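Long-range contacts in imelysin-like protein (Psychrobacter arcticus, PDB 3PF0), which is of unknown function but belongs to the imelysin-like family (Peptidase_M75) and has been regarded as a putative metalloendopeptidase: residues A[96-101]-A[173-178]; A[166-171]-A[194-199]; A[145-150]-A[183-188]. One frame throughout, in Å; residues are numbered along the deposited sequence.

Contact 1 of 3, residues A[96-101]-A[173-178]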
# COMPACT_ATOMS: atom_id res chain seq x y z
N GLN A 96 -10.71 -19.95 6.71
CA GLN A 96 -11.19 -19.03 5.66
C GLN A 96 -11.36 -17.61 6.23
O GLN A 96 -10.96 -16.65 5.57
CB GLN A 96 -12.49 -19.53 5.00
CG GLN A 96 -12.71 -18.94 3.59
CD GLN A 96 -11.50 -19.04 2.67
OE1 GLN A 96 -10.93 -20.12 2.43
NE2 GLN A 96 -11.06 -17.89 2.14
N ALA A 97 -11.88 -17.49 7.46
CA ALA A 97 -12.05 -16.22 8.15
C ALA A 97 -10.68 -15.54 8.36
O ALA A 97 -10.57 -14.33 8.15
CB ALA A 97 -12.75 -16.45 9.49
N LEU A 98 -9.64 -16.32 8.69
CA LEU A 98 -8.27 -15.78 8.85
C LEU A 98 -7.71 -15.28 7.51
O LEU A 98 -7.08 -14.23 7.45
CB LEU A 98 -7.31 -16.81 9.48
CG LEU A 98 -7.54 -17.17 10.96
CD1 LEU A 98 -6.45 -18.09 11.46
CD2 LEU A 98 -7.59 -15.94 11.84
N ARG A 99 -7.99 -16.02 6.43
CA ARG A 99 -7.56 -15.68 5.07
C ARG A 99 -8.28 -14.43 4.56
O ARG A 99 -7.64 -13.56 3.96
CB ARG A 99 -7.80 -16.86 4.12
CG ARG A 99 -6.81 -17.99 4.32
CD ARG A 99 -7.18 -19.16 3.44
NE ARG A 99 -6.22 -20.25 3.55
CZ ARG A 99 -6.27 -21.36 2.82
NH1 ARG A 99 -7.23 -21.52 1.92
NH2 ARG A 99 -5.36 -22.31 2.97
N ASP A 100 -9.59 -14.32 4.83
CA ASP A 100 -10.40 -13.17 4.44
C ASP A 100 -9.93 -11.90 5.15
O ASP A 100 -9.81 -10.87 4.50
CB ASP A 100 -11.89 -13.42 4.75
CG ASP A 100 -12.53 -14.48 3.88
OD1 ASP A 100 -11.88 -14.93 2.90
OD2 ASP A 100 -13.67 -14.90 4.19
N GLN A 101 -9.65 -11.99 6.47
CA GLN A 101 -9.17 -10.87 7.27
C GLN A 101 -7.74 -10.48 6.85
O GLN A 101 -7.41 -9.29 6.87
CB GLN A 101 -9.26 -11.18 8.78
CG GLN A 101 -8.97 -10.00 9.72
CD GLN A 101 -9.60 -8.68 9.32
OE1 GLN A 101 -10.73 -8.60 8.83
NE2 GLN A 101 -8.88 -7.60 9.53
N GLU A 173 1.88 -16.37 3.34
CA GLU A 173 2.54 -17.64 3.15
C GLU A 173 2.10 -18.64 4.20
O GLU A 173 1.79 -19.77 3.84
CB GLU A 173 4.07 -17.44 3.16
CG GLU A 173 4.87 -18.68 2.79
CD GLU A 173 4.46 -19.37 1.51
OE1 GLU A 173 4.70 -18.80 0.42
OE2 GLU A 173 3.88 -20.48 1.59
N ALA A 174 2.06 -18.24 5.49
CA ALA A 174 1.66 -19.14 6.57
C ALA A 174 0.18 -19.54 6.47
O ALA A 174 -0.15 -20.70 6.74
CB ALA A 174 1.94 -18.51 7.92
N LEU A 175 -0.70 -18.61 6.05
CA LEU A 175 -2.15 -18.89 5.93
C LEU A 175 -2.51 -19.70 4.66
O LEU A 175 -3.52 -20.41 4.67
CB LEU A 175 -2.97 -17.59 5.97
CG LEU A 175 -2.98 -16.89 7.34
CD1 LEU A 175 -3.51 -15.48 7.21
CD2 LEU A 175 -3.78 -17.68 8.37
N TYR A 176 -1.68 -19.62 3.61
CA TYR A 176 -1.95 -20.32 2.35
C TYR A 176 -1.05 -21.54 2.08
O TYR A 176 -1.22 -22.17 1.03
CB TYR A 176 -1.86 -19.35 1.19
CG TYR A 176 -3.11 -18.53 1.03
CD1 TYR A 176 -3.29 -17.35 1.74
CD2 TYR A 176 -4.15 -18.97 0.21
CE1 TYR A 176 -4.47 -16.61 1.63
CE2 TYR A 176 -5.32 -18.23 0.08
CZ TYR A 176 -5.48 -17.06 0.79
OH TYR A 176 -6.63 -16.34 0.65
N ALA A 177 -0.15 -21.89 3.02
CA ALA A 177 0.77 -23.04 2.88
C ALA A 177 0.02 -24.35 2.82
O ALA A 177 0.43 -25.26 2.09
CB ALA A 177 1.75 -23.07 4.04
N ASN A 178 -1.06 -24.48 3.63
CA ASN A 178 -1.89 -25.69 3.72
C ASN A 178 -3.34 -25.31 3.97
O ASN A 178 -3.62 -24.14 4.22
CB ASN A 178 -1.38 -26.60 4.86
CG ASN A 178 0.01 -27.18 4.66
OD1 ASN A 178 0.25 -28.01 3.77
ND2 ASN A 178 0.96 -26.76 5.49
O HOH W 1 -8.96 -17.95 0.28
O HOH W 2 -7.47 -14.05 1.25

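Contact 2 of 3, residues A[166-171]-A[194-199]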
# COMPACT_ATOMS: atom_id res chain seq x y z
N GLN A 166 8.34 -12.29 7.83
CA GLN A 166 7.23 -11.71 8.59
C GLN A 166 6.44 -10.68 7.76
O GLN A 166 6.62 -10.57 6.54
CB GLN A 166 7.77 -11.07 9.89
CG GLN A 166 8.84 -10.01 9.66
CD GLN A 166 9.54 -9.62 10.93
OE1 GLN A 166 8.96 -9.00 11.83
NE2 GLN A 166 10.82 -9.92 11.00
N GLY A 167 5.56 -9.94 8.43
CA GLY A 167 4.70 -8.93 7.82
C GLY A 167 3.58 -9.54 6.99
O GLY A 167 3.29 -10.74 7.10
N ILE A 168 2.97 -8.71 6.13
CA ILE A 168 1.89 -9.13 5.23
C ILE A 168 2.30 -10.34 4.34
O ILE A 168 1.54 -11.31 4.35
CB ILE A 168 1.34 -7.91 4.41
CG1 ILE A 168 0.54 -6.99 5.36
CG2 ILE A 168 0.47 -8.35 3.22
CD1 ILE A 168 0.55 -5.62 5.00
N PRO A 169 3.47 -10.39 3.63
CA PRO A 169 3.77 -11.59 2.81
C PRO A 169 4.10 -12.84 3.64
O PRO A 169 3.86 -13.95 3.16
CB PRO A 169 4.98 -11.16 1.98
CG PRO A 169 5.63 -10.08 2.77
CD PRO A 169 4.51 -9.35 3.45
N GLY A 170 4.63 -12.66 4.86
CA GLY A 170 4.91 -13.75 5.78
C GLY A 170 3.62 -14.41 6.23
O GLY A 170 3.50 -15.64 6.19
N LEU A 171 2.63 -13.60 6.63
CA LEU A 171 1.31 -14.07 7.06
C LEU A 171 0.58 -14.76 5.89
O LEU A 171 -0.04 -15.81 6.07
CB LEU A 171 0.49 -12.90 7.62
CG LEU A 171 0.87 -12.47 9.04
CD1 LEU A 171 0.47 -11.02 9.31
CD2 LEU A 171 0.28 -13.42 10.08
N SER A 194 0.75 -9.84 15.54
CA SER A 194 1.05 -9.03 16.73
C SER A 194 2.25 -8.10 16.48
O SER A 194 2.17 -6.91 16.82
CB SER A 194 1.34 -9.92 17.94
OG SER A 194 1.79 -9.18 19.06
N ALA A 195 3.35 -8.62 15.89
CA ALA A 195 4.53 -7.82 15.58
C ALA A 195 4.17 -6.74 14.56
O ALA A 195 4.61 -5.60 14.70
CB ALA A 195 5.66 -8.69 15.06
N LEU A 196 3.30 -7.09 13.60
CA LEU A 196 2.81 -6.17 12.57
C LEU A 196 1.98 -5.04 13.21
O LEU A 196 2.25 -3.88 12.93
CB LEU A 196 1.99 -6.94 11.53
CG LEU A 196 1.57 -6.21 10.27
CD1 LEU A 196 2.74 -5.53 9.62
CD2 LEU A 196 0.97 -7.19 9.29
N GLY A 197 1.07 -5.40 14.11
CA GLY A 197 0.25 -4.46 14.86
C GLY A 197 1.06 -3.41 15.61
O GLY A 197 0.78 -2.22 15.50
N THR A 198 2.12 -3.86 16.30
CA THR A 198 3.04 -3.00 17.06
C THR A 198 3.73 -1.98 16.13
O THR A 198 3.81 -0.81 16.48
CB THR A 198 4.07 -3.85 17.81
OG1 THR A 198 3.38 -4.72 18.72
CG2 THR A 198 5.10 -3.00 18.59
N ARG A 199 4.22 -2.43 14.96
CA ARG A 199 4.92 -1.57 14.01
C ARG A 199 3.98 -0.51 13.41
O ARG A 199 4.37 0.64 13.29
CB ARG A 199 5.57 -2.40 12.89
CG ARG A 199 6.79 -3.17 13.36
CD ARG A 199 7.36 -4.05 12.26
NE ARG A 199 8.48 -4.85 12.75
CZ ARG A 199 9.74 -4.43 12.82
NH1 ARG A 199 10.07 -3.21 12.40
NH2 ARG A 199 10.69 -5.22 13.29
O HOH W 3 9.26 -7.44 13.94

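Contact 3 of 3, residues A[145-150]-A[183-188]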
# COMPACT_ATOMS: atom_id res chain seq x y z
N ASP A 145 11.01 -22.55 7.32
CA ASP A 145 12.23 -22.81 8.10
C ASP A 145 12.11 -22.23 9.49
O ASP A 145 12.47 -22.90 10.46
CB ASP A 145 13.49 -22.22 7.42
CG ASP A 145 13.98 -22.87 6.14
OD1 ASP A 145 13.71 -24.09 5.94
OD2 ASP A 145 14.68 -22.19 5.36
N LEU A 146 11.59 -20.98 9.59
CA LEU A 146 11.43 -20.27 10.86
C LEU A 146 10.43 -20.99 11.78
O LEU A 146 10.71 -21.10 12.97
CB LEU A 146 11.00 -18.81 10.61
CG LEU A 146 10.91 -17.91 11.85
CD1 LEU A 146 12.26 -17.42 12.29
CD2 LEU A 146 10.01 -16.74 11.60
N ILE A 147 9.30 -21.48 11.24
CA ILE A 147 8.25 -22.16 12.01
C ILE A 147 8.81 -23.51 12.55
O ILE A 147 8.57 -23.82 13.72
CB ILE A 147 6.94 -22.32 11.18
CG1 ILE A 147 6.36 -20.93 10.82
CG2 ILE A 147 5.90 -23.19 11.91
CD1 ILE A 147 5.28 -20.90 9.78
N THR A 148 9.58 -24.26 11.73
CA THR A 148 10.19 -25.53 12.14
C THR A 148 11.19 -25.26 13.28
O THR A 148 11.21 -26.01 14.26
CB THR A 148 10.87 -26.22 10.93
OG1 THR A 148 9.90 -26.47 9.92
CG2 THR A 148 11.55 -27.53 11.29
N ALA A 149 11.99 -24.18 13.15
CA ALA A 149 12.99 -23.80 14.13
C ALA A 149 12.37 -23.23 15.42
O ALA A 149 12.93 -23.42 16.49
CB ALA A 149 13.96 -22.79 13.52
N ASN A 150 11.22 -22.53 15.31
CA ASN A 150 10.56 -21.92 16.47
C ASN A 150 9.07 -22.29 16.54
O ASN A 150 8.23 -21.52 16.08
CB ASN A 150 10.72 -20.40 16.46
CG ASN A 150 12.13 -19.93 16.27
OD1 ASN A 150 12.64 -19.88 15.14
ND2 ASN A 150 12.78 -19.57 17.37
N ALA A 183 -0.33 -26.33 15.60
CA ALA A 183 0.06 -25.52 16.75
C ALA A 183 1.21 -24.52 16.44
O ALA A 183 1.09 -23.35 16.81
CB ALA A 183 0.45 -26.42 17.92
N GLY A 184 2.27 -24.98 15.76
CA GLY A 184 3.41 -24.16 15.38
C GLY A 184 3.06 -23.07 14.38
O GLY A 184 3.46 -21.92 14.54
N GLN A 185 2.25 -23.42 13.34
CA GLN A 185 1.79 -22.46 12.33
C GLN A 185 0.86 -21.40 12.96
O GLN A 185 0.92 -20.24 12.59
CB GLN A 185 1.09 -23.19 11.18
CG GLN A 185 2.08 -23.74 10.16
CD GLN A 185 1.56 -24.95 9.42
OE1 GLN A 185 0.47 -25.49 9.69
NE2 GLN A 185 2.36 -25.42 8.48
N CYS A 186 0.06 -21.82 13.95
CA CYS A 186 -0.84 -20.97 14.73
C CYS A 186 -0.07 -19.93 15.53
O CYS A 186 -0.45 -18.75 15.53
CB CYS A 186 -1.71 -21.83 15.63
SG CYS A 186 -3.43 -21.93 15.08
N ALA A 187 1.03 -20.36 16.19
CA ALA A 187 1.91 -19.51 16.98
C ALA A 187 2.56 -18.45 16.10
O ALA A 187 2.74 -17.32 16.55
CB ALA A 187 2.97 -20.34 17.70
N TYR A 188 2.89 -18.81 14.85
CA TYR A 188 3.51 -17.89 13.89
C TYR A 188 2.52 -16.80 13.47
O TYR A 188 2.92 -15.64 13.38
CB TYR A 188 4.06 -18.63 12.63
CG TYR A 188 4.52 -17.65 11.56
CD1 TYR A 188 5.81 -17.13 11.58
CD2 TYR A 188 3.62 -17.15 10.61
CE1 TYR A 188 6.21 -16.16 10.66
CE2 TYR A 188 4.01 -16.18 9.69
CZ TYR A 188 5.31 -15.70 9.71
OH TYR A 188 5.68 -14.74 8.81
O HOH W 4 5.78 -20.69 15.24

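Contact 1 of 3, residues A[96-101]-A[173-178]
R99 and L175 mark the closest approach of the two backbones, CA to CA 6.3 Å, where helix 92-112 of this all-helical fold passes the last turn of helix 167-176. With CG beside its backbone N (chi1 -74°) and the chain extended from CG to NE, R99 reaches that turn and turns its NE edge to one carbonyl oxygen. NE donates to L175 O at 2.9 Å from above the carbonyl plane, while NH2 donates to L175 O at 3.1 Å within it. The guanidinium also lies flat on the Y176 ring, centres 4.5 Å apart and planes at 12°, a cation-pi stack; R99 CD adds a CH-pi contact over the same face. At the phenol end, one water joins Y176 OH to R99 O, and another joins it to Q96 NE2, whose amide also bonds D100 OD1. On the buried side, L98 CB meets L175 CD2 at 3.8 Å, the side chains nearly perpendicular, and L181 touches both leucines. Two bonds and one stack thus fix the guanidinium in rotation and position, and a cation held at L175 O, near the C-terminal end of helix 167-176, would probably be favoured by the helix dipole.

Contact 2 of 3, residues A[166-171]-A[194-199]
L196 reaches across to I168 and L171 between nearly antiparallel members of this all-helical fold, helices 167-176 and 183-214, whose local axes run at 164° and approach to 10.4 Å. One methyl does most of the touching: L196 CD2 lies 3.9 Å from L171 CD1 and 4.0 Å from I168 CG1, meeting both partners obliquely. The first torsion of L196 (chi1 -171°) swings CG away from its own backbone N and sends the branch towards the start of helix 167-176. There the backbones are nearest, G167 CA 5.8 Å from L196 CA, and L196 CD2 also lies 4.2 Å from G167 C.

Helix 92-112 packs against this apolar centre: A106 and W109 touch I168, L105 touches L196, and W102 both packs on L171 and donates from NE1 to I168 O. The polar flank is Q166 and R199, each positioned by further residues. Q166 NE2 is hydrogen-bonded to S162 O and L158 O, whereas R199 NH1 is hydrogen-bonded to S125 OG and its guanidinium makes a cation-pi contact with Y128. Between the two side chains sits a water that donates to Q166 OE1 at 2.6 Å and accepts from R199 NH2 at 2.7 Å, lying at the guanidinium edge, in its plane.

Contact 3 of 3, residues A[145-150]-A[183-188]
L146 meets Y188 at the rim of its ring, CD2 standing 4.0 Å from CE1 and near the ring plane, with the two side chains crossing at about a right angle. The same leucine also touches L158 and E161. One residue on, I147 carries the larger share of the contact and divides its branches between two partners. CG1 lies 3.7 Å from Y188 CB, and CD1 lies 3.8 Å from Y188 CG, so the ethyl arm covers the base of the tyrosine; the other branch, CG2, rests on the backbone, 3.8 Å from G184 C. That split follows from chi1 of -63°, which sets CG1 beside the backbone N and CG2 opposite it. An alanine here would lack both branches, and the base of Y188 and the G184 backbone would probably face a gap between the helices.

The arrangement is a steep helix-helix crossing, 113° between the local axes and 9.5 Å at closest approach, in which the end of helix 138-149 meets the first turns of helix 183-214. Those turns are anchored by the C186-C85 disulfide, which ties them to the residue just after helix 48-84, while Y188 OH is hydrogen-bonded to V165 O. At N150, where the helix has just ended, the main-chain O accepts from a water at 2.7 Å, and this water also donates to G184 O, which takes the helical bond from Y188 N as well.

From the N terminus the chain first lays down 96-101, then 145-150, 166-171, 173-178, 183-188 and 194-199. Contact 1 closes a loop when 173-178 returns to helix 92-112; contact 3 closes next, as 183-188 meets 145-150, and contact 2 last, as 194-199 meets 166-171. Every pair of contacts crosses and none nests. Contacts 1 and 2 share helix 167-176, and contacts 2 and 3 share helix 183-214, so helices 92-112, 138-149, 167-176 and 183-214 are tied into one packed unit of the chain. Y188 of contact 3 reaches both others, packing its OH against G170 of contact 2 and its ring against A174 of contact 1.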